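Local coordinates for A1 protein (Enterobacteria phage Qbeta, PDB 3RLK) that is a minor phage coat protein whose read-through domain, a beta-barrel with a polyproline helix, probably serves a structural role in the virion, at residues A[27-39]-A[132-146]. Sequence-based numbering, arbitrary orientation.
Sequences KYTCPFAIWSLEE and FIYLKSINAYCSLSD
W35 and Y141 face each other as an antiparallel hydrogen-bonded pair, joining strand 34-38 to the hairpin of 132-135 and 140-143 in the mixed sheet of this beta-barrel domain. Y141 N donates to W35 O at 2.9 Å, in the carbonyl plane; the return bond from W35 N to Y141 O is bent and weak, in keeping with the 116° between the two strand directions.

W35 can be followed outward. Its CB lies 3.9 Å from Y141 O. With CG anti to the carbonyl carbon (chi1 -56°), the indole is turned so that its CD1 edge lies beside the backbone of 141-142, CD1 3.4 Å from Y141 O, and one face meets F132. CG and CD1 take F132 CE1, CD1 at 3.5 Å; CD2, CE2 and NE1 lie slightly farther from that atom. The edge of F132 points at the face of the five-membered ring, planes 74° apart. The W35 side chain also packs on K122 and P123. Tryptophan suits the place because its broad face takes a ring edge while NE1 still offers a proton.

L37 CD1 sits over the F132 face, 4.2 Å from the ring centroid, a CH-pi contact, and touches Y141 CB; CD2 meets F132 CD2, and L37 CB lies over one face of the Y141 ring. On the other side of the sheet, I34 CD1 fills against A140 CB at 3.9 Å, where a small methyl leaves room for it. One water completes the polar end of W35: it accepts from NE1 and S143 N and donates to A33 O and D146 OD2, the last at 2.6 Å.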
loop_
_atom_site.group_PDB
_atom_site.type_symbol
_atom_site.label_atom_id
_atom_site.label_comp_id
_atom_site.label_asym_id
_atom_site.label_seq_id
_atom_site.Cartn_x
_atom_site.Cartn_y
_atom_site.Cartn_z
ATOM N N LYS A 27 5.137 -11.851 -13.217
ATOM C CA LYS A 27 5.443 -11.787 -11.746
ATOM C C LYS A 27 6.405 -10.581 -11.567
ATOM O O LYS A 27 7.085 -10.122 -12.515
ATOM C CB LYS A 27 6.204 -13.032 -11.276
ATOM C CG LYS A 27 5.584 -14.410 -11.626
ATOM C CD LYS A 27 5.174 -15.117 -10.342
ATOM C CE LYS A 27 4.320 -16.396 -10.554
ATOM N NZ LYS A 27 2.836 -16.107 -10.681
ATOM N N TYR A 28 6.473 -10.080 -10.357
ATOM C CA TYR A 28 7.336 -8.921 -10.039
ATOM C C TYR A 28 7.751 -9.048 -8.566
ATOM O O TYR A 28 6.900 -9.058 -7.646
ATOM C CB TYR A 28 6.517 -7.656 -10.251
ATOM C CG TYR A 28 7.234 -6.379 -9.872
ATOM C CD1 TYR A 28 6.910 -5.675 -8.689
ATOM C CD2 TYR A 28 8.205 -5.849 -10.707
ATOM C CE1 TYR A 28 7.503 -4.507 -8.338
ATOM C CE2 TYR A 28 8.846 -4.620 -10.359
ATOM C CZ TYR A 28 8.487 -3.937 -9.207
ATOM O OH TYR A 28 9.185 -2.777 -8.944
ATOM N N THR A 29 9.059 -9.113 -8.334
ATOM C CA THR A 29 9.598 -9.181 -6.963
ATOM C C THR A 29 9.456 -7.834 -6.264
ATOM O O THR A 29 9.831 -6.791 -6.853
ATOM C CB THR A 29 11.103 -9.472 -6.995
ATOM O OG1 THR A 29 11.356 -10.718 -7.691
ATOM C CG2 THR A 29 11.620 -9.585 -5.611
ATOM N N CYS A 30 8.863 -7.841 -5.071
ATOM C CA CYS A 30 8.737 -6.640 -4.270
ATOM C C CYS A 30 10.128 -6.012 -4.120
ATOM O O CYS A 30 11.083 -6.682 -3.686
ATOM C CB CYS A 30 8.192 -6.969 -2.889
ATOM S SG CYS A 30 7.856 -5.494 -1.970
ATOM N N PRO A 31 10.283 -4.766 -4.537
ATOM C CA PRO A 31 11.596 -4.179 -4.648
ATOM C C PRO A 31 12.142 -3.564 -3.358
ATOM O O PRO A 31 13.220 -2.995 -3.358
ATOM C CB PRO A 31 11.383 -3.095 -5.714
ATOM C CG PRO A 31 10.026 -2.724 -5.638
ATOM C CD PRO A 31 9.226 -3.817 -4.990
ATOM N N PHE A 32 11.416 -3.694 -2.260
ATOM C CA PHE A 32 11.884 -3.260 -0.961
ATOM C C PHE A 32 11.897 -4.438 -0.031
ATOM O O PHE A 32 11.284 -5.482 -0.344
ATOM C CB PHE A 32 10.968 -2.172 -0.399
ATOM C CG PHE A 32 10.948 -0.935 -1.249
ATOM C CD1 PHE A 32 12.001 -0.037 -1.214
ATOM C CD2 PHE A 32 9.886 -0.708 -2.138
ATOM C CE1 PHE A 32 12.034 1.089 -2.063
ATOM C CE2 PHE A 32 9.902 0.383 -2.996
ATOM C CZ PHE A 32 10.981 1.318 -2.929
ATOM N N ALA A 33 12.663 -4.297 1.058
ATOM C CA ALA A 33 12.745 -5.346 2.045
ATOM C C ALA A 33 11.345 -5.669 2.552
ATOM O O ALA A 33 10.452 -4.784 2.773
ATOM C CB ALA A 33 13.627 -4.916 3.205
ATOM N N ILE A 34 11.121 -6.957 2.760
ATOM C CA ILE A 34 9.863 -7.406 3.380
ATOM C C ILE A 34 10.074 -8.154 4.757
ATOM O O ILE A 34 11.158 -8.680 4.959
ATOM C CB ILE A 34 9.019 -8.193 2.420
ATOM C CG1 ILE A 34 9.767 -9.438 1.939
ATOM C CG2 ILE A 34 8.561 -7.296 1.230
ATOM C CD1 ILE A 34 8.740 -10.542 1.391
ATOM N N TRP A 35 9.022 -8.169 5.626
ATOM C CA TRP A 35 9.222 -8.440 7.059
ATOM C C TRP A 35 8.068 -9.223 7.581
ATOM O O TRP A 35 6.993 -9.188 6.985
ATOM C CB TRP A 35 9.232 -7.128 7.838
ATOM C CG TRP A 35 10.274 -6.196 7.301
ATOM C CD1 TRP A 35 10.128 -5.326 6.217
ATOM C CD2 TRP A 35 11.626 -6.069 7.762
ATOM N NE1 TRP A 35 11.318 -4.654 6.021
ATOM C CE2 TRP A 35 12.236 -5.083 6.961
ATOM C CE3 TRP A 35 12.373 -6.660 8.837
ATOM C CZ2 TRP A 35 13.556 -4.666 7.176
ATOM C CZ3 TRP A 35 13.698 -6.233 9.042
ATOM C CH2 TRP A 35 14.279 -5.283 8.199
ATOM N N SER A 36 8.315 -9.889 8.729
ATOM C CA SER A 36 7.238 -10.528 9.526
ATOM C C SER A 36 7.198 -9.738 10.839
ATOM O O SER A 36 8.258 -9.538 11.488
ATOM C CB SER A 36 7.554 -12.019 9.775
ATOM O OG SER A 36 6.589 -12.624 10.618
ATOM N N LEU A 37 6.015 -9.246 11.228
ATOM C CA LEU A 37 5.804 -8.575 12.476
ATOM C C LEU A 37 4.796 -9.386 13.346
ATOM O O LEU A 37 3.614 -9.247 13.174
ATOM C CB LEU A 37 5.264 -7.154 12.203
ATOM C CG LEU A 37 6.325 -6.081 11.990
ATOM C CD1 LEU A 37 7.013 -6.250 10.638
ATOM C CD2 LEU A 37 5.545 -4.696 12.100
ATOM N N GLU A 38 5.283 -10.257 14.249
ATOM C CA GLU A 38 4.366 -11.092 15.029
ATOM C C GLU A 38 4.725 -11.088 16.504
ATOM O O GLU A 38 3.812 -11.147 17.339
ATOM C CB GLU A 38 4.347 -12.546 14.529
ATOM C CG GLU A 38 3.787 -12.856 13.128
ATOM C CD GLU A 38 2.393 -12.281 12.833
ATOM O OE1 GLU A 38 1.520 -12.071 13.761
ATOM O OE2 GLU A 38 2.167 -12.065 11.625
ATOM N N GLU A 39 6.014 -11.008 16.798
ATOM C CA GLU A 39 6.521 -11.000 18.181
ATOM C C GLU A 39 6.342 -9.601 18.738
ATOM O O GLU A 39 6.717 -8.598 18.083
ATOM C CB GLU A 39 8.001 -11.338 18.247
ATOM C CG GLU A 39 8.453 -11.435 19.698
ATOM C CD GLU A 39 9.916 -11.774 19.843
ATOM O OE1 GLU A 39 10.750 -10.885 19.607
ATOM O OE2 GLU A 39 10.229 -12.910 20.244
ATOM N N PHE A 132 4.661 -0.281 9.009
ATOM C CA PHE A 132 4.786 -1.309 7.987
ATOM C C PHE A 132 3.397 -1.621 7.417
ATOM O O PHE A 132 2.447 -1.995 8.164
ATOM C CB PHE A 132 5.356 -2.606 8.562
ATOM C CG PHE A 132 6.766 -2.514 8.973
ATOM C CD1 PHE A 132 7.757 -3.067 8.193
ATOM C CD2 PHE A 132 7.099 -1.858 10.134
ATOM C CE1 PHE A 132 9.136 -3.007 8.634
ATOM C CE2 PHE A 132 8.403 -1.771 10.585
ATOM C CZ PHE A 132 9.430 -2.312 9.831
ATOM N N ILE A 133 3.248 -1.454 6.102
ATOM C CA ILE A 133 1.952 -1.792 5.485
ATOM C C ILE A 133 1.881 -3.297 5.280
ATOM O O ILE A 133 2.901 -3.933 4.901
ATOM C CB ILE A 133 1.812 -0.978 4.137
ATOM C CG1 ILE A 133 0.387 -1.096 3.599
ATOM C CG2 ILE A 133 2.960 -1.311 3.141
ATOM C CD1 ILE A 133 -0.653 -0.398 4.513
ATOM N N TYR A 134 0.726 -3.893 5.573
ATOM C CA TYR A 134 0.601 -5.332 5.309
ATOM C C TYR A 134 0.277 -5.553 3.833
ATOM O O TYR A 134 -0.592 -4.821 3.279
ATOM C CB TYR A 134 -0.506 -5.953 6.212
ATOM C CG TYR A 134 -0.764 -7.421 5.911
ATOM C CD1 TYR A 134 0.219 -8.415 6.190
ATOM C CD2 TYR A 134 -1.978 -7.818 5.385
ATOM C CE1 TYR A 134 -0.035 -9.760 5.905
ATOM C CE2 TYR A 134 -2.254 -9.178 5.128
ATOM C CZ TYR A 134 -1.272 -10.142 5.398
ATOM O OH TYR A 134 -1.517 -11.480 5.136
ATOM N N LEU A 135 0.988 -6.502 3.197
ATOM C CA LEU A 135 0.742 -6.889 1.805
ATOM C C LEU A 135 0.204 -8.304 1.768
ATOM O O LEU A 135 0.949 -9.281 1.806
ATOM C CB LEU A 135 2.021 -6.768 0.951
ATOM C CG LEU A 135 2.886 -5.504 1.097
ATOM C CD1 LEU A 135 4.264 -5.564 0.367
ATOM C CD2 LEU A 135 2.127 -4.337 0.501
ATOM N N LYS A 136 -1.106 -8.402 1.630
ATOM C CA LYS A 136 -1.809 -9.706 1.641
ATOM C C LYS A 136 -1.382 -10.610 0.536
ATOM O O LYS A 136 -1.215 -11.808 0.773
ATOM C CB LYS A 136 -3.308 -9.415 1.527
ATOM C CG LYS A 136 -4.231 -10.658 1.409
ATOM C CD LYS A 136 -4.002 -11.672 2.555
ATOM C CE LYS A 136 -5.192 -12.679 2.642
ATOM N NZ LYS A 136 -4.979 -13.694 3.765
ATOM N N SER A 137 -1.171 -10.025 -0.658
ATOM C CA SER A 137 -0.694 -10.738 -1.850
ATOM C C SER A 137 0.506 -11.616 -1.567
ATOM O O SER A 137 0.619 -12.735 -2.106
ATOM C CB SER A 137 -0.308 -9.705 -2.923
ATOM O OG SER A 137 -1.513 -9.091 -3.349
ATOM N N ILE A 138 1.398 -11.119 -0.726
ATOM C CA ILE A 138 2.569 -11.930 -0.359
ATOM C C ILE A 138 2.642 -12.266 1.133
ATOM O O ILE A 138 3.678 -12.816 1.605
ATOM C CB ILE A 138 3.921 -11.251 -0.915
ATOM C CG1 ILE A 138 4.086 -9.851 -0.277
ATOM C CG2 ILE A 138 3.877 -11.126 -2.467
ATOM C CD1 ILE A 138 5.424 -9.140 -0.550
ATOM N N ASN A 139 1.557 -11.982 1.886
ATOM C CA ASN A 139 1.470 -12.128 3.362
ATOM C C ASN A 139 2.762 -11.710 4.080
ATOM O O ASN A 139 3.403 -12.520 4.767
ATOM C CB ASN A 139 1.120 -13.603 3.707
ATOM C CG ASN A 139 0.851 -13.833 5.194
ATOM O OD1 ASN A 139 0.164 -13.055 5.849
ATOM N ND2 ASN A 139 1.333 -14.987 5.704
ATOM N N ALA A 140 3.120 -10.434 3.956
ATOM C CA ALA A 140 4.352 -9.947 4.520
ATOM C C ALA A 140 4.127 -8.449 4.614
ATOM O O ALA A 140 3.169 -7.875 4.003
ATOM C CB ALA A 140 5.574 -10.300 3.646
ATOM N N TYR A 141 5.062 -7.807 5.278
ATOM C CA TYR A 141 4.945 -6.380 5.615
ATOM C C TYR A 141 6.068 -5.623 4.915
ATOM O O TYR A 141 7.161 -6.133 4.709
ATOM C CB TYR A 141 5.104 -6.197 7.120
ATOM C CG TYR A 141 3.920 -6.621 7.877
ATOM C CD1 TYR A 141 2.898 -5.702 8.169
ATOM C CD2 TYR A 141 3.783 -7.939 8.267
ATOM C CE1 TYR A 141 1.697 -6.146 8.886
ATOM C CE2 TYR A 141 2.640 -8.384 8.987
ATOM C CZ TYR A 141 1.629 -7.488 9.287
ATOM O OH TYR A 141 0.532 -7.964 9.985
ATOM N N CYS A 142 5.795 -4.377 4.588
ATOM C CA CYS A 142 6.849 -3.559 3.896
ATOM C C CYS A 142 6.889 -2.180 4.589
ATOM O O CYS A 142 5.813 -1.633 4.924
ATOM C CB CYS A 142 6.480 -3.422 2.401
ATOM S SG CYS A 142 7.858 -2.649 1.468
ATOM N N SER A 143 8.084 -1.655 4.897
ATOM C CA SER A 143 8.242 -0.380 5.653
ATOM C C SER A 143 7.801 0.815 4.780
ATOM O O SER A 143 8.378 0.971 3.695
ATOM C CB SER A 143 9.697 -0.160 5.983
ATOM O OG SER A 143 9.819 1.106 6.627
ATOM N N LEU A 144 6.886 1.648 5.282
ATOM C CA LEU A 144 6.456 2.890 4.624
ATOM C C LEU A 144 7.644 3.913 4.501
ATOM O O LEU A 144 7.743 4.720 3.536
ATOM C CB LEU A 144 5.227 3.468 5.389
ATOM C CG LEU A 144 4.014 2.538 5.153
ATOM C CD1 LEU A 144 2.951 2.861 6.249
ATOM C CD2 LEU A 144 3.474 2.732 3.680
ATOM N N SER A 145 8.593 3.761 5.437
ATOM C CA SER A 145 9.811 4.555 5.464
ATOM C C SER A 145 10.649 4.226 4.254
ATOM O O SER A 145 11.087 5.148 3.579
ATOM C CB SER A 145 10.648 4.363 6.746
ATOM O OG SER A 145 9.973 4.985 7.858
ATOM N N ASP A 146 10.786 2.940 3.930
ATOM C CA ASP A 146 11.550 2.500 2.787
ATOM C C ASP A 146 10.875 2.916 1.449
ATOM O O ASP A 146 11.515 3.490 0.584
ATOM C CB ASP A 146 11.729 0.963 2.774
ATOM C CG ASP A 146 12.599 0.416 3.898
ATOM O OD1 ASP A 146 13.090 1.215 4.725
ATOM O OD2 ASP A 146 12.821 -0.841 3.939
HETATM O O HOH W 1 10.833 -2.527 4.054
HETATM O O HOH W 2 14.059 -1.647 1.405
HETATM O O HOH W 3 0.340 -10.727 10.266
#